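Local atomic coordinates of metal-independent carbonic anhydrase (Nostoc sp. PCC 7120 = FACHB-418, PDB entry 7C5W), a protein that catalyses the hydration of carbon dioxide to bicarbonate without any metal cofactor, working as a homotetramer built from two dimers. Residues R22-S27 and N131-M136; A148-K153 and S173-Q178; T154-K159 and R166-H171. All blocks are in the same frame, centred on the assembly; numbering follows the deposited sequence.

How the contacts relate
From the N terminus, contact 1 closes the longest loop: 103 residues, including most of helix 26-50 and helices 52-66 and 91-99, lie between 22-27 and 131-136, and the lead into helix 26-50 settles beside the start of strand 132-143. The chain then turns into strand 148-159, which serves both remaining contacts. Contact 2 joins its first half to the end of strand 165-173 and the tail after it, through one beta pair, Asp152 with Ser173, and contact 3, nested inside that loop, pairs its second half with 166-171 as a hairpin. Contacts 1 and 3 touch through backbone hydrogen bonds between neighbouring strands, Ala133 O to Phe157 N among them. All three reach one sheet and the second subunit.

Contact 1: R22-S27 and N131-M136; sequences RAITES and NTATTM
Ile24 reaches onto the first residues of strand 132-143, while two residues earlier Arg22 lies alongside Asn131. Followed outward from CB, the isoleucine splits at once. Its CG2 branch, anti to the backbone N, comes to 4.0 Å from Ala133 CB. The other branch leads through CG1, which passes 3.7 Å from Asn131 O, to CD1 at the tip. CG1 stands beside the backbone N (chi1 -63°) and the chain is extended beyond it (chi2 169°), which lays CD1 over the backbone: it is 3.2 Å from Asn131 O and 3.6 Å from Thr132 CA, with Ala133 CB again 4.0 Å away. Both methyls of Ile24 therefore rest on the one methyl of Ala133, and Val29 of helix 26-50 joins them there.

At the other end, Asn131 starts out away from 22-27, but its amide turns back. ND2 stands 3.0 Å from Arg22 O, at an angle too poor for a hydrogen bond, and 3.2 Å from Arg22 CB. The two side chains run side by side in the same direction, with guanidinium and amide planes only 5° apart, yet ND2 lies oblique to the guanidinium. The charge of Arg22 is met elsewhere, by Asp161 in a salt bridge and by the ring of Phe71 of the fourth subunit in a cation-pi contact.

No hydrogen bond joins 22-27 directly to 131-136; the backbone of Ile24 bonds instead to Gly130, the residue before Asn131. Close by, Thr25 N-caps helix 26-50. The chemistry implies a join made by shape: aliphatic branches fitted against a strand's opening residues, with the Arg22 guanidinium, packed alongside the Asn131 amide, held by Asp161 and by Phe71 of the fourth subunit.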
loop_
_atom_site.group_PDB
_atom_site.type_symbol
_atom_site.label_atom_id
_atom_site.label_comp_id
_atom_site.label_asym_id
_atom_site.label_seq_id
_atom_site.Cartn_x
_atom_site.Cartn_y
_atom_site.Cartn_z
ATOM N N ARG A 22 7.969 0.041 -6.264
ATOM C CA ARG A 22 6.546 0.219 -6.640
ATOM C C ARG A 22 5.978 1.516 -6.051
ATOM O O ARG A 22 4.821 1.847 -6.357
ATOM C CB ARG A 22 5.734 -0.953 -6.106
ATOM C CG ARG A 22 6.241 -2.291 -6.605
ATOM C CD ARG A 22 5.107 -3.275 -6.642
ATOM N NE ARG A 22 4.927 -3.789 -7.983
ATOM C CZ ARG A 22 3.811 -3.700 -8.677
ATOM N NH1 ARG A 22 2.737 -3.117 -8.182
ATOM N NH2 ARG A 22 3.771 -4.229 -9.873
ATOM N N ALA A 23 6.749 2.206 -5.218
ATOM C CA ALA A 23 6.341 3.475 -4.583
ATOM C C ALA A 23 6.394 4.587 -5.632
ATOM O O ALA A 23 7.215 4.497 -6.537
ATOM C CB ALA A 23 7.240 3.785 -3.404
ATOM N N ILE A 24 5.554 5.604 -5.475
ATOM C CA ILE A 24 5.578 6.847 -6.290
ATOM C C ILE A 24 6.404 7.898 -5.540
ATOM O O ILE A 24 6.250 8.014 -4.306
ATOM C CB ILE A 24 4.134 7.321 -6.569
ATOM C CG1 ILE A 24 3.352 6.293 -7.390
ATOM C CG2 ILE A 24 4.134 8.692 -7.233
ATOM C CD1 ILE A 24 1.863 6.552 -7.476
ATOM N N THR A 25 7.237 8.643 -6.268
ATOM C CA THR A 25 7.976 9.836 -5.775
ATOM C C THR A 25 7.203 11.098 -6.156
ATOM O O THR A 25 6.396 11.036 -7.103
ATOM C CB THR A 25 9.376 9.938 -6.394
ATOM O OG1 THR A 25 9.176 10.305 -7.762
ATOM C CG2 THR A 25 10.173 8.654 -6.290
ATOM N N GLU A 26 7.485 12.197 -5.462
ATOM C CA GLU A 26 6.916 13.538 -5.735
ATOM C C GLU A 26 7.116 13.886 -7.214
ATOM O O GLU A 26 6.152 14.365 -7.835
ATOM C CB GLU A 26 7.561 14.572 -4.813
ATOM C CG GLU A 26 6.978 15.962 -4.973
ATOM C CD GLU A 26 7.413 16.941 -3.898
ATOM O OE1 GLU A 26 6.705 17.963 -3.713
ATOM O OE2 GLU A 26 8.453 16.668 -3.240
ATOM N N SER A 27 8.316 13.658 -7.754
ATOM C CA SER A 27 8.707 14.087 -9.121
ATOM C C SER A 27 7.894 13.306 -10.168
ATOM O O SER A 27 7.489 13.920 -11.171
ATOM C CB SER A 27 10.201 13.963 -9.338
ATOM O OG SER A 27 10.573 12.611 -9.548
ATOM N N ASN A 131 1.899 2.995 -3.122
ATOM C CA ASN A 131 1.675 2.567 -4.522
ATOM C C ASN A 131 0.854 3.621 -5.287
ATOM O O ASN A 131 0.887 3.616 -6.543
ATOM C CB ASN A 131 0.980 1.213 -4.552
ATOM C CG ASN A 131 1.439 0.401 -5.734
ATOM O OD1 ASN A 131 0.702 0.263 -6.708
ATOM N ND2 ASN A 131 2.668 -0.099 -5.662
ATOM N N THR A 132 0.105 4.466 -4.575
ATOM C CA THR A 132 -0.748 5.518 -5.179
ATOM C C THR A 132 -0.344 6.874 -4.612
ATOM O O THR A 132 0.415 6.919 -3.628
ATOM C CB THR A 132 -2.244 5.253 -4.968
ATOM O OG1 THR A 132 -2.584 5.622 -3.634
ATOM C CG2 THR A 132 -2.633 3.815 -5.221
ATOM N N ALA A 133 -0.835 7.932 -5.246
ATOM C CA ALA A 133 -0.582 9.341 -4.887
ATOM C C ALA A 133 -1.786 10.175 -5.336
ATOM O O ALA A 133 -2.209 10.038 -6.500
ATOM C CB ALA A 133 0.709 9.802 -5.521
ATOM N N THR A 134 -2.346 10.962 -4.419
ATOM C CA THR A 134 -3.493 11.864 -4.669
ATOM C C THR A 134 -2.962 13.298 -4.679
ATOM O O THR A 134 -2.098 13.601 -3.848
ATOM C CB THR A 134 -4.592 11.607 -3.635
ATOM O OG1 THR A 134 -4.798 10.199 -3.585
ATOM C CG2 THR A 134 -5.901 12.286 -3.962
ATOM N N THR A 135 -3.417 14.120 -5.627
ATOM C CA THR A 135 -3.150 15.583 -5.674
ATOM C C THR A 135 -4.494 16.307 -5.624
ATOM O O THR A 135 -5.469 15.766 -6.166
ATOM C CB THR A 135 -2.352 15.994 -6.919
ATOM O OG1 THR A 135 -3.181 15.894 -8.083
ATOM C CG2 THR A 135 -1.094 15.171 -7.094
ATOM N N MET A 136 -4.547 17.449 -4.939
ATOM C CA MET A 136 -5.716 18.360 -4.943
ATOM C C MET A 136 -5.188 19.778 -5.120
ATOM O O MET A 136 -4.131 20.101 -4.535
ATOM C CB MET A 136 -6.540 18.274 -3.654
ATOM C CG MET A 136 -7.707 19.237 -3.633
ATOM S SD MET A 136 -8.821 19.002 -2.215
ATOM C CE MET A 136 -9.777 17.603 -2.793
#

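Contact 2: A148-K153 and S173-Q178; sequences ATTVDK and SLPYEQ
The far end of the hairpin made by strands 148-159 and 165-173 is closed by Asp152 and Ser173, an antiparallel hydrogen-bonded pair, after which the C-terminal tail leaves the sheet. Both backbone bonds of the pair form. Asp152 N gives its hydrogen to Ser173 O at 2.8 Å, the donor sitting nearly along the C=O axis, and Ser173 N returns one to Asp152 O at 3.0 Å, tilted 20° from the carbonyl plane. Ser173 O also receives a CA-H...O contact from Val151 CA at 3.5 Å.

On the face of the sheet shared by the pair, Asp152 CB lies 3.6 Å from Ser173 OG. That hydroxyl is hydrogen-bonded to His171 NE2 of the second subunit, which puts the pair at a subunit interface; Lys77 of the same neighbour packs on Asp152.

Beyond Ser173 the antiparallel pairing stops and Pro175 takes over the contact with the strand. Its ring meets the strand backbone, with CD 3.1 Å from Thr150 O, a close approach of ring carbon to carbonyl oxygen, and CG somewhat farther from the same oxygen. The side chain of Asp152 crosses the proline obliquely: Asp152 CG stands beside its backbone N (chi1 -52°), bringing the carboxylate to the proline, with OD2 3.5 Å from Pro175 CA and OD1 nearest to Pro175 CG.

Leu174 first points away, but its CD2 swings back toward Thr150 O and comes to 4.5 Å from Val151 CG1, a loose apolar touch. Val151 and Leu174 both pack on Thr79, a hydrogencarbonate-binding residue.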
loop_
_atom_site.group_PDB
_atom_site.type_symbol
_atom_site.label_atom_id
_atom_site.label_comp_id
_atom_site.label_asym_id
_atom_site.label_seq_id
_atom_site.Cartn_x
_atom_site.Cartn_y
_atom_site.Cartn_z
ATOM N N ALA A 148 -9.085 31.944 -19.771
ATOM C CA ALA A 148 -8.663 31.045 -18.672
ATOM C C ALA A 148 -9.896 30.420 -18.012
ATOM O O ALA A 148 -10.769 31.170 -17.538
ATOM C CB ALA A 148 -7.827 31.801 -17.663
ATOM N N THR A 149 -9.958 29.085 -18.017
ATOM C CA THR A 149 -10.910 28.257 -17.237
ATOM C C THR A 149 -10.152 27.657 -16.052
ATOM O O THR A 149 -9.226 26.863 -16.280
ATOM C CB THR A 149 -11.529 27.150 -18.098
ATOM O OG1 THR A 149 -12.178 27.746 -19.222
ATOM C CG2 THR A 149 -12.517 26.304 -17.326
ATOM N N THR A 150 -10.516 28.061 -14.839
ATOM C CA THR A 150 -9.947 27.542 -13.573
ATOM C C THR A 150 -10.878 26.442 -13.049
ATOM O O THR A 150 -12.094 26.687 -12.963
ATOM C CB THR A 150 -9.698 28.694 -12.589
ATOM O OG1 THR A 150 -8.685 29.517 -13.165
ATOM C CG2 THR A 150 -9.229 28.242 -11.224
ATOM N N VAL A 151 -10.318 25.268 -12.739
ATOM C CA VAL A 151 -11.057 24.139 -12.103
ATOM C C VAL A 151 -10.394 23.792 -10.766
ATOM O O VAL A 151 -9.171 24.015 -10.620
ATOM C CB VAL A 151 -11.096 22.915 -13.040
ATOM C CG1 VAL A 151 -11.906 23.197 -14.297
ATOM C CG2 VAL A 151 -9.703 22.431 -13.403
ATOM N N ASP A 152 -11.184 23.268 -9.834
ATOM C CA ASP A 152 -10.707 22.551 -8.626
ATOM C C ASP A 152 -10.575 21.070 -8.990
ATOM O O ASP A 152 -11.627 20.473 -9.304
ATOM C CB ASP A 152 -11.694 22.730 -7.476
ATOM C CG ASP A 152 -12.056 24.179 -7.188
ATOM O OD1 ASP A 152 -11.167 25.052 -7.343
ATOM O OD2 ASP A 152 -13.213 24.415 -6.770
ATOM N N LYS A 153 -9.356 20.505 -8.964
ATOM C CA LYS A 153 -9.085 19.142 -9.493
ATOM C C LYS A 153 -8.414 18.235 -8.456
ATOM O O LYS A 153 -7.347 18.618 -7.912
ATOM C CB LYS A 153 -8.187 19.182 -10.729
ATOM C CG LYS A 153 -8.252 17.909 -11.568
ATOM C CD LYS A 153 -7.496 17.993 -12.852
ATOM C CE LYS A 153 -8.062 19.011 -13.819
ATOM N NZ LYS A 153 -9.305 18.524 -14.463
ATOM N N SER A 173 -14.161 20.117 -10.834
ATOM C CA SER A 173 -15.345 20.962 -10.537
ATOM C C SER A 173 -15.025 22.449 -10.766
ATOM O O SER A 173 -13.899 22.915 -10.403
ATOM C CB SER A 173 -15.842 20.717 -9.133
ATOM O OG SER A 173 -14.845 21.031 -8.165
ATOM N N LEU A 174 -15.993 23.178 -11.328
ATOM C CA LEU A 174 -15.938 24.656 -11.427
ATOM C C LEU A 174 -15.974 25.221 -10.012
ATOM O O LEU A 174 -16.715 24.725 -9.167
ATOM C CB LEU A 174 -17.114 25.162 -12.268
ATOM C CG LEU A 174 -17.073 24.776 -13.747
ATOM C CD1 LEU A 174 -18.349 25.220 -14.446
ATOM C CD2 LEU A 174 -15.847 25.361 -14.433
ATOM N N PRO A 175 -15.156 26.250 -9.704
ATOM C CA PRO A 175 -15.192 26.877 -8.384
ATOM C C PRO A 175 -16.617 27.337 -8.036
ATOM O O PRO A 175 -17.247 27.967 -8.866
ATOM C CB PRO A 175 -14.212 28.055 -8.531
ATOM C CG PRO A 175 -13.269 27.622 -9.650
ATOM C CD PRO A 175 -14.147 26.839 -10.599
ATOM N N TYR A 176 -17.107 26.996 -6.843
ATOM C CA TYR A 176 -18.445 27.415 -6.350
ATOM C C TYR A 176 -18.522 28.945 -6.365
ATOM O O TYR A 176 -17.596 29.587 -5.842
ATOM C CB TYR A 176 -18.730 26.872 -4.950
ATOM C CG TYR A 176 -20.020 27.377 -4.355
ATOM C CD1 TYR A 176 -21.222 27.217 -5.025
ATOM C CD2 TYR A 176 -20.043 28.019 -3.127
ATOM C CE1 TYR A 176 -22.415 27.678 -4.493
ATOM C CE2 TYR A 176 -21.228 28.481 -2.577
ATOM C CZ TYR A 176 -22.419 28.310 -3.263
ATOM O OH TYR A 176 -23.590 28.766 -2.736
ATOM N N GLU A 177 -19.575 29.486 -6.990
ATOM C CA GLU A 177 -19.883 30.943 -7.072
ATOM C C GLU A 177 -21.221 31.203 -6.357
ATOM O O GLU A 177 -22.255 30.631 -6.791
ATOM C CB GLU A 177 -19.893 31.396 -8.536
ATOM N N GLN A 178 -21.188 32.017 -5.291
ATOM C CA GLN A 178 -22.332 32.304 -4.378
ATOM C C GLN A 178 -23.430 33.045 -5.152
ATOM O O GLN A 178 -24.596 32.656 -5.057
ATOM C CB GLN A 178 -21.860 33.118 -3.169
#

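Contact 3: T154-K159 and R166-H171; sequences TWQFLK and RIITHH
Strands 154-159 and 169-171 run antiparallel at 173°, their axes 4.6 Å apart at closest, and the pairing continues to Leu158 and Arg166 after the register slips by one between Gln156 and Phe157. At the slip Ile168 and Thr169 both face Gln156: Gln156 N bonds to Thr169 O, while Gln156 O accepts from Ile168 N.

On the face that carries Gln156, its extended chain leaves with CG anti to the backbone N (chi1 -170°) and crosses the side chains of both bulge residues at a slant. CB packs 3.4 Å from Thr169 CB, CD lies 3.7 Å from Ile168 CD1, and NE2 gives a weak, bent hydrogen bond to Thr169 OG1 at 2.8 Å. NE2 also bonds to Thr134 OG1 of the second subunit. Farther along, Ile168 CG2 meets Leu158 CB.

The other face is largely aromatic. Trp155 and His170 lie side by side, the indole turning the edge of its five-membered ring to the imidazole face in an edge-to-face pair with planes at 56°; NE1 stands 3.3 Å above the centre of the imidazole. In the plane of the indole, at its edge, lies Thr169 O. Phe157 CZ sits 3.7 Å above one indole face, offset toward the rim, and Phe157 CE1 touches Ile167 CG1 at 3.5 Å. Trp36 of helix 26-50 meets both Trp155 and His170, and Phe76 stacks on His170.

The side chain of His170 is about 6 Å from that of Thr79, which binds hydrogencarbonate, so this aromatic face lies close to the binding site. The whole arrangement is a beta hairpin interrupted by a classic beta bulge.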
loop_
_atom_site.group_PDB
_atom_site.type_symbol
_atom_site.label_atom_id
_atom_site.label_comp_id
_atom_site.label_asym_id
_atom_site.label_seq_id
_atom_site.Cartn_x
_atom_site.Cartn_y
_atom_site.Cartn_z
ATOM N N THR A 154 -8.984 17.036 -8.279
ATOM C CA THR A 154 -8.375 15.895 -7.550
ATOM C C THR A 154 -7.999 14.792 -8.544
ATOM O O THR A 154 -8.884 14.379 -9.291
ATOM C CB THR A 154 -9.332 15.348 -6.490
ATOM O OG1 THR A 154 -9.590 16.437 -5.611
ATOM C CG2 THR A 154 -8.767 14.166 -5.735
ATOM N N TRP A 155 -6.732 14.363 -8.552
ATOM C CA TRP A 155 -6.228 13.163 -9.282
ATOM C C TRP A 155 -5.777 12.096 -8.278
ATOM O O TRP A 155 -5.250 12.468 -7.209
ATOM C CB TRP A 155 -5.037 13.512 -10.171
ATOM C CG TRP A 155 -5.369 14.026 -11.532
ATOM C CD1 TRP A 155 -6.176 13.446 -12.464
ATOM C CD2 TRP A 155 -4.819 15.200 -12.146
ATOM N NE1 TRP A 155 -6.182 14.196 -13.608
ATOM C CE2 TRP A 155 -5.363 15.277 -13.443
ATOM C CE3 TRP A 155 -3.922 16.189 -11.726
ATOM C CZ2 TRP A 155 -5.051 16.316 -14.318
ATOM C CZ3 TRP A 155 -3.610 17.211 -12.595
ATOM C CH2 TRP A 155 -4.168 17.270 -13.872
ATOM N N GLN A 156 -5.920 10.819 -8.627
ATOM C CA GLN A 156 -5.201 9.720 -7.931
ATOM C C GLN A 156 -4.447 8.903 -8.981
ATOM O O GLN A 156 -5.079 8.466 -9.934
ATOM C CB GLN A 156 -6.153 8.841 -7.124
ATOM C CG GLN A 156 -5.434 7.852 -6.213
ATOM C CD GLN A 156 -6.390 6.968 -5.447
ATOM O OE1 GLN A 156 -5.989 6.128 -4.647
ATOM N NE2 GLN A 156 -7.673 7.138 -5.687
ATOM N N PHE A 157 -3.136 8.762 -8.813
ATOM C CA PHE A 157 -2.254 7.981 -9.706
ATOM C C PHE A 157 -1.923 6.644 -9.046
ATOM O O PHE A 157 -1.580 6.629 -7.849
ATOM C CB PHE A 157 -0.990 8.777 -10.016
ATOM C CG PHE A 157 -1.270 10.070 -10.738
ATOM C CD1 PHE A 157 -1.454 10.088 -12.114
ATOM C CD2 PHE A 157 -1.390 11.259 -10.034
ATOM C CE1 PHE A 157 -1.728 11.277 -12.772
ATOM C CE2 PHE A 157 -1.655 12.446 -10.696
ATOM C CZ PHE A 157 -1.829 12.452 -12.062
ATOM N N LEU A 158 -2.057 5.561 -9.808
ATOM C CA LEU A 158 -1.547 4.213 -9.444
ATOM C C LEU A 158 -0.344 3.874 -10.340
ATOM O O LEU A 158 -0.426 4.082 -11.565
ATOM C CB LEU A 158 -2.683 3.203 -9.606
ATOM C CG LEU A 158 -2.318 1.743 -9.360
ATOM C CD1 LEU A 158 -1.924 1.524 -7.917
ATOM C CD2 LEU A 158 -3.481 0.831 -9.715
ATOM N N LYS A 159 0.751 3.415 -9.738
ATOM C CA LYS A 159 1.968 2.948 -10.455
ATOM C C LYS A 159 1.750 1.478 -10.825
ATOM O O LYS A 159 1.680 0.638 -9.894
ATOM C CB LYS A 159 3.197 3.151 -9.565
ATOM C CG LYS A 159 4.537 2.815 -10.201
ATOM C CD LYS A 159 5.678 3.345 -9.372
ATOM C CE LYS A 159 6.958 3.553 -10.144
ATOM N NZ LYS A 159 7.858 4.512 -9.460
ATOM N N ARG A 166 -0.885 5.743 -13.659
ATOM C CA ARG A 166 -2.209 5.715 -14.327
ATOM C C ARG A 166 -3.240 6.388 -13.424
ATOM O O ARG A 166 -3.264 6.078 -12.203
ATOM C CB ARG A 166 -2.624 4.275 -14.626
ATOM C CG ARG A 166 -1.468 3.390 -15.066
ATOM C CD ARG A 166 -1.045 3.659 -16.493
ATOM N NE ARG A 166 -2.028 3.107 -17.412
ATOM C CZ ARG A 166 -2.048 1.847 -17.825
ATOM N NH1 ARG A 166 -1.123 1.001 -17.406
ATOM N NH2 ARG A 166 -2.997 1.437 -18.645
ATOM N N ILE A 167 -4.067 7.259 -14.009
ATOM C CA ILE A 167 -5.223 7.911 -13.335
ATOM C C ILE A 167 -6.315 6.863 -13.095
ATOM O O ILE A 167 -6.832 6.284 -14.072
ATOM C CB ILE A 167 -5.736 9.098 -14.171
ATOM C CG1 ILE A 167 -4.669 10.190 -14.305
ATOM C CG2 ILE A 167 -7.037 9.633 -13.607
ATOM C CD1 ILE A 167 -4.889 11.115 -15.483
ATOM N N ILE A 168 -6.644 6.641 -11.824
ATOM C CA ILE A 168 -7.763 5.767 -11.370
ATOM C C ILE A 168 -8.841 6.638 -10.722
ATOM O O ILE A 168 -9.963 6.130 -10.511
ATOM C CB ILE A 168 -7.233 4.689 -10.405
ATOM C CG1 ILE A 168 -6.561 5.309 -9.174
ATOM C CG2 ILE A 168 -6.304 3.743 -11.152
ATOM C CD1 ILE A 168 -6.293 4.329 -8.045
ATOM N N THR A 169 -8.517 7.900 -10.422
ATOM C CA THR A 169 -9.459 8.891 -9.839
ATOM C C THR A 169 -9.191 10.271 -10.451
ATOM O O THR A 169 -8.030 10.690 -10.474
ATOM C CB THR A 169 -9.365 8.959 -8.309
ATOM O OG1 THR A 169 -9.457 7.651 -7.742
ATOM C CG2 THR A 169 -10.458 9.820 -7.717
ATOM N N HIS A 170 -10.254 10.947 -10.888
ATOM C CA HIS A 170 -10.233 12.267 -11.559
ATOM C C HIS A 170 -11.555 12.981 -11.268
ATOM O O HIS A 170 -12.547 12.691 -11.938
ATOM C CB HIS A 170 -9.999 12.077 -13.061
ATOM C CG HIS A 170 -9.672 13.334 -13.791
ATOM N ND1 HIS A 170 -9.926 14.582 -13.258
ATOM C CD2 HIS A 170 -9.138 13.540 -15.013
ATOM C CE1 HIS A 170 -9.555 15.506 -14.117
ATOM N NE2 HIS A 170 -9.077 14.897 -15.205
ATOM N N HIS A 171 -11.567 13.855 -10.267
ATOM C CA HIS A 171 -12.730 14.696 -9.904
ATOM C C HIS A 171 -12.367 16.149 -10.213
ATOM O O HIS A 171 -11.432 16.664 -9.580
ATOM C CB HIS A 171 -13.107 14.448 -8.440
ATOM C CG HIS A 171 -14.396 15.055 -8.002
ATOM N ND1 HIS A 171 -15.219 14.432 -7.087
ATOM C CD2 HIS A 171 -14.991 16.228 -8.308
ATOM C CE1 HIS A 171 -16.266 15.201 -6.847
ATOM N NE2 HIS A 171 -16.152 16.306 -7.591
#